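Local coordinates for protein putative hexose oxidase (Nonomuraea sp. ATCC 39727, PDB 5AWV) that is a putative FAD-dependent hexose oxidase that binds the glycopeptide antibiotic teicoplanin and probably oxidises one of its sugars, at residues N51-G56 with G436-H441; C92-V97 with A363-A368. All blocks are in the same frame, centred on the assembly; numbering follows the deposited sequence.

Contact 1: residues N51-G56 with G436-H441; sequences NSRFNG and GNEAKH
R53 and E438 both send CG anti to the backbone N, with chi1 at -177° and 172°, which puts CG beside the carbonyl carbon in each residue. E438 then runs extended from the start of helix 438-452. A bend at chi3 turns the R53 guanidinium off the line of its methylenes, and E438 OE1 meets it at the edge, near its plane. The two side chains cross at about a right angle. One oxygen, OE1 of E438, does all the touching. It lies 3.5 Å from CG of R53 and equally close to CD of the same residue. NE of R53 is 3.8 Å from E438 OE1, which makes a long salt bridge. The guanidinium and carboxylate planes are 82° apart, so the two groups do not meet as a flat, two-pronged pair.

R53 is also held from its own side. Its backbone N donates to N51 OD1 at 3.0 Å, an Asx turn within the type I turn N51 to F54. CE1 of F54 lies 3.6 Å above one face of the R53 guanidinium, over its centre. NH1 of R53 bonds to the backbone O of S364, its strongest polar partner. W432 on strand 424-432 touches both R53 and E438.

The contact joins the loop between helix 42-46 and strand 60-63 to the start of helix 438-452 at the protein surface. The glutamate touches methylene groups more closely than it touches NE, so the attraction is probably a modest, partly solvent-screened addition to the firmer bond at NH1.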
ATOM      1  N   ASN A  51       7.548   9.778   2.271  1.00 19.40           N
ATOM      2  CA  ASN A  51       7.170  11.130   2.196  1.00 21.24           C
ATOM      3  C   ASN A  51       8.038  11.968   3.131  1.00 20.60           C
ATOM      4  O   ASN A  51       7.889  11.918   4.344  1.00 21.18           O
ATOM      5  CB  ASN A  51       5.666  11.276   2.473  1.00 20.02           C
ATOM      6  CG  ASN A  51       5.138  12.704   2.244  1.00 19.88           C
ATOM      7  OD1 ASN A  51       5.880  13.692   2.267  1.00 18.69           O
ATOM      8  ND2 ASN A  51       3.851  12.807   1.959  1.00 25.60           N
ATOM      9  N   SER A  52       8.928  12.771   2.542  1.00 20.75           N
ATOM     10  CA  SER A  52       9.848  13.611   3.319  1.00 21.96           C
ATOM     11  C   SER A  52       9.239  14.789   4.061  1.00 22.86           C
ATOM     12  O   SER A  52       9.903  15.394   4.793  1.00 24.36           O
ATOM     13  CB  SER A  52      11.044  14.063   2.419  1.00 25.39           C
ATOM     14  OG  SER A  52      10.490  14.827   1.378  1.00 23.99           O
ATOM     15  N   ARG A  53       7.951  15.009   4.019  1.00 21.88           N
ATOM     16  CA  ARG A  53       7.273  15.895   4.943  1.00 24.68           C
ATOM     17  C   ARG A  53       7.332  15.469   6.411  1.00 25.68           C
ATOM     18  O   ARG A  53       7.262  16.306   7.278  1.00 27.52           O
ATOM     19  CB  ARG A  53       5.863  16.049   4.455  1.00 24.91           C
ATOM     20  CG  ARG A  53       4.959  16.986   5.218  1.00 30.52           C
ATOM     21  CD  ARG A  53       3.730  17.227   4.376  1.00 30.33           C
ATOM     22  NE  ARG A  53       2.549  17.320   5.173  1.00 40.54           N
ATOM     23  CZ  ARG A  53       1.449  16.577   4.990  1.00 43.79           C
ATOM     24  NH1 ARG A  53       1.285  15.640   3.962  1.00 38.01           N
ATOM     25  NH2 ARG A  53       0.466  16.801   5.849  1.00 41.45           N
ATOM     26  N   PHE A  54       7.465  14.183   6.693  1.00 22.79           N
ATOM     27  CA  PHE A  54       7.376  13.666   8.054  1.00 24.14           C
ATOM     28  C   PHE A  54       8.712  13.172   8.624  1.00 27.73           C
ATOM     29  O   PHE A  54       9.444  12.401   7.978  1.00 27.59           O
ATOM     30  CB  PHE A  54       6.395  12.499   8.072  1.00 25.73           C
ATOM     31  CG  PHE A  54       5.126  12.734   7.288  1.00 24.09           C
ATOM     32  CD1 PHE A  54       4.332  13.815   7.582  1.00 26.13           C
ATOM     33  CD2 PHE A  54       4.717  11.843   6.333  1.00 26.94           C
ATOM     34  CE1 PHE A  54       3.124  14.025   6.913  1.00 25.43           C
ATOM     35  CE2 PHE A  54       3.551  12.072   5.616  1.00 26.48           C
ATOM     36  CZ  PHE A  54       2.754  13.162   5.914  1.00 24.51           C
ATOM     37  N   ASN A  55       8.954  13.515   9.894  1.00 25.29           N
ATOM     38  CA  ASN A  55      10.156  13.116  10.596  1.00 27.78           C
ATOM     39  C   ASN A  55       9.850  12.845  12.010  1.00 24.90           C
ATOM     40  O   ASN A  55       9.005  13.506  12.584  1.00 27.17           O
ATOM     41  CB  ASN A  55      11.213  14.240  10.596  1.00 32.07           C
ATOM     42  CG  ASN A  55      11.820  14.392   9.245  1.00 39.18           C
ATOM     43  OD1 ASN A  55      11.406  15.269   8.502  1.00 45.44           O
ATOM     44  ND2 ASN A  55      12.684  13.456   8.851  1.00 40.46           N
ATOM     45  N   GLY A  56      10.542  11.888  12.546  1.00 22.80           N
ATOM     46  CA  GLY A  56      10.472  11.541  13.939  1.00 25.81           C
ATOM     47  C   GLY A  56      11.864  11.325  14.467  1.00 27.89           C
ATOM     48  O   GLY A  56      12.851  11.444  13.720  1.00 31.71           O
ATOM     49  N   GLY A 436      10.421  25.322   2.873  1.00 36.74           N
ATOM     50  CA  GLY A 436       9.882  26.721   2.967  1.00 36.93           C
ATOM     51  C   GLY A 436       8.573  27.032   2.257  1.00 34.69           C
ATOM     52  O   GLY A 436       7.805  27.877   2.700  1.00 35.17           O
ATOM     53  N   ASN A 437       8.299  26.293   1.190  1.00 34.11           N
ATOM     54  CA  ASN A 437       7.090  26.448   0.403  1.00 32.21           C
ATOM     55  C   ASN A 437       5.919  25.512   0.789  1.00 31.33           C
ATOM     56  O   ASN A 437       4.879  25.582   0.148  1.00 27.78           O
ATOM     57  CB  ASN A 437       7.435  26.188  -1.065  1.00 35.93           C
ATOM     58  CG  ASN A 437       8.389  27.221  -1.634  1.00 39.89           C
ATOM     59  OD1 ASN A 437       9.285  26.902  -2.408  1.00 40.69           O
ATOM     60  ND2 ASN A 437       8.179  28.454  -1.269  1.00 34.16           N
ATOM     61  N   GLU A 438       6.047  24.695   1.823  1.00 26.37           N
ATOM     62  CA  GLU A 438       4.929  23.820   2.245  1.00 28.15           C
ATOM     63  C   GLU A 438       3.578  24.533   2.409  1.00 29.95           C
ATOM     64  O   GLU A 438       2.562  24.054   1.927  1.00 23.93           O
ATOM     65  CB  GLU A 438       5.251  23.081   3.567  1.00 30.41           C
ATOM     66  CG  GLU A 438       4.049  22.333   4.126  1.00 32.04           C
ATOM     67  CD  GLU A 438       4.339  21.629   5.426  1.00 41.75           C
ATOM     68  OE1 GLU A 438       4.641  20.432   5.426  1.00 43.08           O
ATOM     69  OE2 GLU A 438       4.229  22.288   6.458  1.00 48.78           O
ATOM     70  N   ALA A 439       3.533  25.664   3.117  1.00 27.91           N
ATOM     71  CA  ALA A 439       2.260  26.249   3.477  1.00 26.21           C
ATOM     72  C   ALA A 439       1.479  26.685   2.239  1.00 26.70           C
ATOM     73  O   ALA A 439       0.258  26.532   2.182  1.00 28.26           O
ATOM     74  CB  ALA A 439       2.439  27.439   4.446  1.00 28.94           C
ATOM     75  N   LYS A 440       2.185  27.189   1.241  1.00 25.45           N
ATOM     76  CA  LYS A 440       1.549  27.664  -0.007  1.00 30.57           C
ATOM     77  C   LYS A 440       0.923  26.459  -0.826  1.00 26.28           C
ATOM     78  O   LYS A 440      -0.173  26.581  -1.410  1.00 23.56           O
ATOM     79  CB  LYS A 440       2.599  28.375  -0.835  1.00 33.39           C
ATOM     80  CG  LYS A 440       2.077  29.064  -2.048  1.00 46.35           C
ATOM     81  CD  LYS A 440       3.252  29.655  -2.833  1.00 56.75           C
ATOM     82  CE  LYS A 440       2.788  30.302  -4.140  1.00 60.86           C
ATOM     83  NZ  LYS A 440       1.916  31.509  -3.992  1.00 64.67           N
ATOM     84  N   HIS A 441       1.623  25.334  -0.834  1.00 24.52           N
ATOM     85  CA  HIS A 441       1.107  24.117  -1.492  1.00 24.57           C
ATOM     86  C   HIS A 441      -0.065  23.480  -0.728  1.00 24.59           C
ATOM     87  O   HIS A 441      -1.042  23.102  -1.337  1.00 24.17           O
ATOM     88  CB  HIS A 441       2.164  23.110  -1.677  1.00 23.43           C
ATOM     89  CG  HIS A 441       3.229  23.510  -2.627  1.00 25.82           C
ATOM     90  ND1 HIS A 441       4.112  24.541  -2.360  1.00 25.57           N
ATOM     91  CD2 HIS A 441       3.558  23.033  -3.849  1.00 24.62           C
ATOM     92  CE1 HIS A 441       4.939  24.677  -3.379  1.00 27.03           C
ATOM     93  NE2 HIS A 441       4.627  23.781  -4.294  1.00 27.10           N
TER

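Contact 2: residues C92-V97 with A363-A368; sequences CFEDFV and ASKTKA. With FAD (flavin-adenine dinucleotide), chain M; N1L (2-amino-2-deoxy-beta-D-glucopyranuronic acid), chain B.
F93 points its CB toward T366. Its CG lies anti to the carbonyl carbon, chi1 -80°, and the ring reaches in between the strand and the two ligands. CD2 and CE2 both meet CB of T366 in an oblique approach, with F93 CE2 at 3.7 Å from T366 CB. The methyl CG2 of T366 also meets CE2. F93 CE2 reaches O4 of the aminoglucuronic acid (N1L) as well, at 3.3 Å. On the other side of the ring, F93 CE1 comes within 3.6 Å of C9 of the flavin. At the tip, CZ meets the same N1L O4. Both C9 and O4 lie at the ring edge. Y473 meets this ring with its plane nearly parallel.

F93 lies in the FAD-binding domain of the PCMH-type oxidoreductases. T366 lies on strand 363-371, an edge strand, within this chain, of a seven-stranded antiparallel sheet. The sugar site thus forms where flavin domain and sheet meet. T366 OG1 lies 2.7 Å from O3 of N1L. A water bridges the backbones, donating to F93 O and accepting from T366 N.

Next along the loop, E94 OE2 forms a salt bridge with K365 NZ at 3.4 Å. A second water links the same two atoms. Each has a further partner: S476 N for the carboxylate, D475 for the lysine. At the start of the loop, C92 N donates to FAD O1A at 2.9 Å.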
ATOM      1  N   CYS A  92       3.288   5.315   4.027  1.00 14.32           N
ATOM      2  CA  CYS A  92       2.194   6.088   4.617  1.00 13.66           C
ATOM      3  C   CYS A  92       2.077   7.521   4.081  1.00 14.83           C
ATOM      4  O   CYS A  92       3.082   8.259   4.071  1.00 16.15           O
ATOM      5  CB  CYS A  92       2.358   6.168   6.168  1.00 13.36           C
ATOM      6  SG  CYS A  92       0.797   6.634   6.977  1.00 15.96           S
ATOM      7  N   PHE A  93       0.866   7.936   3.710  1.00 17.47           N
ATOM      8  CA  PHE A  93       0.561   9.301   3.191  1.00 17.92           C
ATOM      9  C   PHE A  93       0.541  10.310   4.328  1.00 19.72           C
ATOM     10  O   PHE A  93       0.578  11.531   4.068  1.00 17.80           O
ATOM     11  CB  PHE A  93      -0.812   9.430   2.532  1.00 19.61           C
ATOM     12  CG  PHE A  93      -0.880   8.924   1.117  1.00 20.01           C
ATOM     13  CD1 PHE A  93       0.047   8.023   0.619  1.00 19.55           C
ATOM     14  CD2 PHE A  93      -1.945   9.302   0.324  1.00 20.92           C
ATOM     15  CE1 PHE A  93      -0.049   7.546  -0.642  1.00 22.00           C
ATOM     16  CE2 PHE A  93      -2.040   8.882  -0.965  1.00 20.41           C
ATOM     17  CZ  PHE A  93      -1.114   7.978  -1.454  1.00 20.85           C
ATOM     18  N   GLU A  94       0.515   9.801   5.552  1.00 15.82           N
ATOM     19  CA  GLU A  94       0.400  10.619   6.766  1.00 16.89           C
ATOM     20  C   GLU A  94       1.543  10.320   7.734  1.00 17.41           C
ATOM     21  O   GLU A  94       2.372   9.464   7.507  1.00 17.14           O
ATOM     22  CB  GLU A  94      -0.973  10.419   7.465  1.00 15.52           C
ATOM     23  CG  GLU A  94      -2.040  11.352   6.960  1.00 18.66           C
ATOM     24  CD  GLU A  94      -1.769  12.812   7.317  1.00 19.47           C
ATOM     25  OE1 GLU A  94      -0.763  13.074   8.018  1.00 23.56           O
ATOM     26  OE2 GLU A  94      -2.565  13.657   6.909  1.00 18.56           O
ATOM     27  N   ASP A  95       1.586  11.078   8.822  1.00 18.68           N
ATOM     28  CA  ASP A  95       2.628  10.970   9.876  1.00 21.32           C
ATOM     29  C   ASP A  95       2.377   9.865  10.902  1.00 21.38           C
ATOM     30  O   ASP A  95       2.779  10.004  12.059  1.00 21.91           O
ATOM     31  CB  ASP A  95       2.751  12.293  10.646  1.00 21.54           C
ATOM     32  CG  ASP A  95       1.543  12.557  11.543  1.00 23.40           C
ATOM     33  OD1 ASP A  95       0.461  11.845  11.443  1.00 22.22           O
ATOM     34  OD2 ASP A  95       1.699  13.502  12.349  1.00 24.81           O
ATOM     35  N   PHE A  96       1.814   8.744  10.490  1.00 19.90           N
ATOM     36  CA  PHE A  96       1.434   7.719  11.447  1.00 18.01           C
ATOM     37  C   PHE A  96       2.668   7.046  12.048  1.00 19.99           C
ATOM     38  O   PHE A  96       2.622   6.564  13.184  1.00 19.46           O
ATOM     39  CB  PHE A  96       0.563   6.647  10.827  1.00 17.48           C
ATOM     40  CG  PHE A  96      -0.751   7.120  10.262  1.00 17.29           C
ATOM     41  CD1 PHE A  96      -1.290   8.394  10.513  1.00 16.70           C
ATOM     42  CD2 PHE A  96      -1.509   6.234   9.507  1.00 16.62           C
ATOM     43  CE1 PHE A  96      -2.531   8.739  10.009  1.00 17.17           C
ATOM     44  CE2 PHE A  96      -2.752   6.608   8.993  1.00 18.00           C
ATOM     45  CZ  PHE A  96      -3.265   7.874   9.221  1.00 15.69           C
ATOM     46  N   VAL A  97       3.769   7.001  11.307  1.00 17.95           N
ATOM     47  CA  VAL A  97       4.986   6.394  11.784  1.00 16.83           C
ATOM     48  C   VAL A  97       6.006   7.453  12.151  1.00 17.54           C
ATOM     49  O   VAL A  97       6.663   7.284  13.196  1.00 18.55           O
ATOM     50  CB  VAL A  97       5.584   5.440  10.724  1.00 17.89           C
ATOM     51  CG1 VAL A  97       6.869   4.775  11.187  1.00 19.45           C
ATOM     52  CG2 VAL A  97       4.518   4.389  10.347  1.00 15.81           C
ATOM     53  N   ALA A 363       8.423  16.081  -0.708  1.00 24.02           N
ATOM     54  CA  ALA A 363       7.372  16.288   0.217  1.00 24.05           C
ATOM     55  C   ALA A 363       6.034  16.409  -0.597  1.00 23.09           C
ATOM     56  O   ALA A 363       6.025  16.985  -1.639  1.00 27.37           O
ATOM     57  CB  ALA A 363       7.690  17.526   1.009  1.00 22.99           C
ATOM     58  N   SER A 364       4.945  15.790  -0.168  1.00 21.71           N
ATOM     59  CA  SER A 364       3.700  15.865  -0.895  1.00 19.26           C
ATOM     60  C   SER A 364       2.510  15.766   0.034  1.00 19.42           C
ATOM     61  O   SER A 364       2.629  15.339   1.182  1.00 18.64           O
ATOM     62  CB  SER A 364       3.699  14.747  -1.966  1.00 21.45           C
ATOM     63  OG  SER A 364       3.518  13.490  -1.347  1.00 21.01           O
ATOM     64  N   LYS A 365       1.355  16.169  -0.451  1.00 18.97           N
ATOM     65  CA  LYS A 365       0.074  15.986   0.229  1.00 17.91           C
ATOM     66  C   LYS A 365      -0.935  15.538  -0.793  1.00 21.30           C
ATOM     67  O   LYS A 365      -1.109  16.196  -1.844  1.00 17.87           O
ATOM     68  CB  LYS A 365      -0.399  17.301   0.821  1.00 21.32           C
ATOM     69  CG  LYS A 365      -1.803  17.345   1.360  1.00 21.42           C
ATOM     70  CD  LYS A 365      -1.880  16.600   2.614  1.00 24.16           C
ATOM     71  CE  LYS A 365      -3.233  16.739   3.264  1.00 23.99           C
ATOM     72  NZ  LYS A 365      -3.276  15.806   4.423  1.00 24.82           N
ATOM     73  N   THR A 366      -1.626  14.426  -0.498  1.00 16.80           N
ATOM     74  CA  THR A 366      -2.620  13.911  -1.339  1.00 20.18           C
ATOM     75  C   THR A 366      -3.909  13.849  -0.538  1.00 18.26           C
ATOM     76  O   THR A 366      -3.907  13.434   0.638  1.00 20.39           O
ATOM     77  CB  THR A 366      -2.264  12.487  -1.823  1.00 20.94           C
ATOM     78  OG1 THR A 366      -1.092  12.491  -2.591  1.00 21.77           O
ATOM     79  CG2 THR A 366      -3.385  11.898  -2.666  1.00 21.79           C
ATOM     80  N   LYS A 367      -4.983  14.310  -1.117  1.00 16.78           N
ATOM     81  CA  LYS A 367      -6.322  14.251  -0.552  1.00 15.83           C
ATOM     82  C   LYS A 367      -7.119  13.387  -1.489  1.00 15.96           C
ATOM     83  O   LYS A 367      -6.752  13.270  -2.674  1.00 19.54           O
ATOM     84  CB  LYS A 367      -6.920  15.642  -0.370  1.00 16.01           C
ATOM     85  CG  LYS A 367      -6.023  16.552   0.432  1.00 17.29           C
ATOM     86  CD  LYS A 367      -6.431  17.986   0.589  1.00 18.96           C
ATOM     87  CE  LYS A 367      -7.766  18.129   1.245  1.00 19.40           C
ATOM     88  NZ  LYS A 367      -7.744  17.826   2.708  1.00 19.21           N
ATOM     89  N   ALA A 368      -8.195  12.778  -1.042  1.00 15.48           N
ATOM     90  CA  ALA A 368      -8.864  11.723  -1.886  1.00 15.44           C
ATOM     91  C   ALA A 368     -10.377  11.634  -1.688  1.00 15.03           C
ATOM     92  O   ALA A 368     -10.928  12.080  -0.679  1.00 13.90           O
ATOM     93  CB  ALA A 368      -8.230  10.356  -1.510  1.00 16.20           C
TER
HETATM   94  PA  FAD M 601       3.942   2.084   6.207  1.00 15.20           P
HETATM   95  O1A FAD M 601       4.184   3.578   6.188  1.00 14.06           O
HETATM   96  O2A FAD M 601       5.006   1.153   6.564  1.00 14.49           O
HETATM   97  O5B FAD M 601       2.658   1.751   7.068  1.00 13.81           O
HETATM   98  C5B FAD M 601       1.372   2.442   6.904  1.00 14.19           C
HETATM   99  C4B FAD M 601       0.541   2.271   8.136  1.00 13.42           C
HETATM  100  O4B FAD M 601       0.221   0.904   8.421  1.00 13.89           O
HETATM  101  C3B FAD M 601       1.139   2.821   9.440  1.00 14.41           C
HETATM  102  O3B FAD M 601       0.153   3.267  10.404  1.00 15.13           O
HETATM  103  C2B FAD M 601       1.856   1.592   9.906  1.00 15.72           C
HETATM  104  O2B FAD M 601       2.145   1.688  11.261  1.00 15.73           O
HETATM  105  C1B FAD M 601       0.914   0.486   9.563  1.00 14.42           C
HETATM  106  N9A FAD M 601       1.611  -0.766   9.385  1.00 14.60           N
HETATM  107  C8A FAD M 601       2.643  -1.080   8.592  1.00 16.38           C
HETATM  108  N7A FAD M 601       2.951  -2.394   8.657  1.00 16.17           N
HETATM  109  C5A FAD M 601       2.090  -2.958   9.494  1.00 15.61           C
HETATM  110  C6A FAD M 601       1.909  -4.309  10.064  1.00 14.82           C
HETATM  111  N6A FAD M 601       2.747  -5.269   9.680  1.00 14.39           N
HETATM  112  N1A FAD M 601       0.864  -4.486  10.927  1.00 14.83           N
HETATM  113  C2A FAD M 601       0.054  -3.453  11.304  1.00 17.11           C
HETATM  114  N3A FAD M 601       0.184  -2.174  10.857  1.00 14.14           N
HETATM  115  C4A FAD M 601       1.213  -1.903  10.004  1.00 16.31           C
HETATM  116  N1  FAD M 601      -2.315   2.272  -2.657  1.00 16.22           N
HETATM  117  C2  FAD M 601      -3.116   1.583  -3.523  1.00 17.14           C
HETATM  118  O2  FAD M 601      -4.071   0.914  -3.067  1.00 17.08           O
HETATM  119  N3  FAD M 601      -2.900   1.568  -4.847  1.00 19.34           N
HETATM  120  C4  FAD M 601      -1.802   2.124  -5.400  1.00 19.42           C
HETATM  121  O4  FAD M 601      -1.589   2.065  -6.631  1.00 22.02           O
HETATM  122  C4X FAD M 601      -0.870   2.852  -4.529  1.00 20.26           C
HETATM  123  N5  FAD M 601       0.275   3.457  -5.007  1.00 23.08           N
HETATM  124  C5X FAD M 601       1.194   4.051  -4.186  1.00 22.81           C
HETATM  125  C6  FAD M 601       2.372   4.578  -4.754  1.00 25.87           C
HETATM  126  C7  FAD M 601       3.218   5.265  -3.843  1.00 22.79           C
HETATM  127  C7M FAD M 601       4.514   5.913  -4.395  1.00 26.94           C
HETATM  128  C8  FAD M 601       2.949   5.353  -2.353  1.00 19.07           C
HETATM  129  C8M FAD M 601       3.997   5.848  -1.385  1.00 17.55           C
HETATM  130  C9  FAD M 601       1.778   4.738  -1.857  1.00 17.27           C
HETATM  131  C9A FAD M 601       0.898   4.132  -2.704  1.00 18.22           C
HETATM  132  N10 FAD M 601      -0.304   3.525  -2.251  1.00 18.43           N
HETATM  133  C10 FAD M 601      -1.177   2.865  -3.101  1.00 17.50           C
HETATM  134  C1' FAD M 601      -0.694   3.601  -0.804  1.00 16.86           C
HETATM  135  C2' FAD M 601      -0.294   2.403  -0.028  1.00 13.79           C
HETATM  136  O2' FAD M 601      -1.259   1.408  -0.312  1.00 11.93           O
HETATM  137  C3' FAD M 601      -0.421   2.827   1.387  1.00 13.52           C
HETATM  138  O3' FAD M 601       0.462   3.941   1.531  1.00 13.70           O
HETATM  139  C4' FAD M 601      -0.006   1.669   2.337  1.00 13.40           C
HETATM  140  O4' FAD M 601      -0.597   1.946   3.609  1.00 13.29           O
HETATM  141  C5' FAD M 601       1.496   1.671   2.473  1.00 14.44           C
HETATM  142  O5' FAD M 601       1.928   0.533   3.245  1.00 13.95           O
HETATM  143  P   FAD M 601       3.412   0.482   3.753  1.00 13.88           P
HETATM  144  O1P FAD M 601       3.660  -0.780   4.423  1.00 13.05           O
HETATM  145  O2P FAD M 601       4.413   0.825   2.685  1.00 13.87           O
HETATM  146  O3P FAD M 601       3.412   1.780   4.692  1.00 13.87           O
HETATM  147  C1  N1L B 104       1.778   7.898  -6.411  1.00 59.17           C
HETATM  148  C2  N1L B 104       1.284   9.348  -5.901  1.00 56.20           C
HETATM  149  C3  N1L B 104       0.277   9.263  -4.738  1.00 54.71           C
HETATM  150  C4  N1L B 104      -0.869   8.388  -5.199  1.00 58.29           C
HETATM  151  C5  N1L B 104      -0.346   6.942  -5.417  1.00 53.61           C
HETATM  152  C6  N1L B 104      -1.474   5.935  -5.759  1.00 55.15           C
HETATM  153  N2  N1L B 104       2.377  10.224  -5.484  1.00 62.39           N
HETATM  154  O3  N1L B 104      -0.287  10.619  -4.398  1.00 36.51           O
HETATM  155  O4  N1L B 104      -2.025   8.433  -4.217  1.00 73.54           O
HETATM  156  O5  N1L B 104       0.604   6.939  -6.556  1.00 55.02           O
HETATM  157  O6B N1L B 104      -1.767   5.813  -7.146  1.00 57.89           O
HETATM  158  O6A N1L B 104      -2.674   6.342  -5.234  1.00 70.71           O
HETATM  159  O   HOH W   1      -0.067  12.812   1.734  1.00 20.35           O
HETATM  160  O   HOH W   2      -1.846  16.641   6.793  1.00 28.38           O

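Overall arrangement
Contacts 1 and 2 have centres 10 Å apart and meet at strand 363-371. The carbonyl O of S364 is the shared point: N51 ND2 lies 2.9 Å from it and R53 NH1 3.1 Å, both probable hydrogen bonds. F54 CZ also packs 3.3 Å from F93 O. Contact 1 is the outer layer, with its centre about 21 Å from the centre of the chain. Contact 2 is buried, about 11 Å from that centre, and its residues touch both FAD and the bound sugar. The side chain of R53 is about 10 Å from N1L, so contact 1 does not touch the sugar; it is tied through S364 to the strand that carries T366.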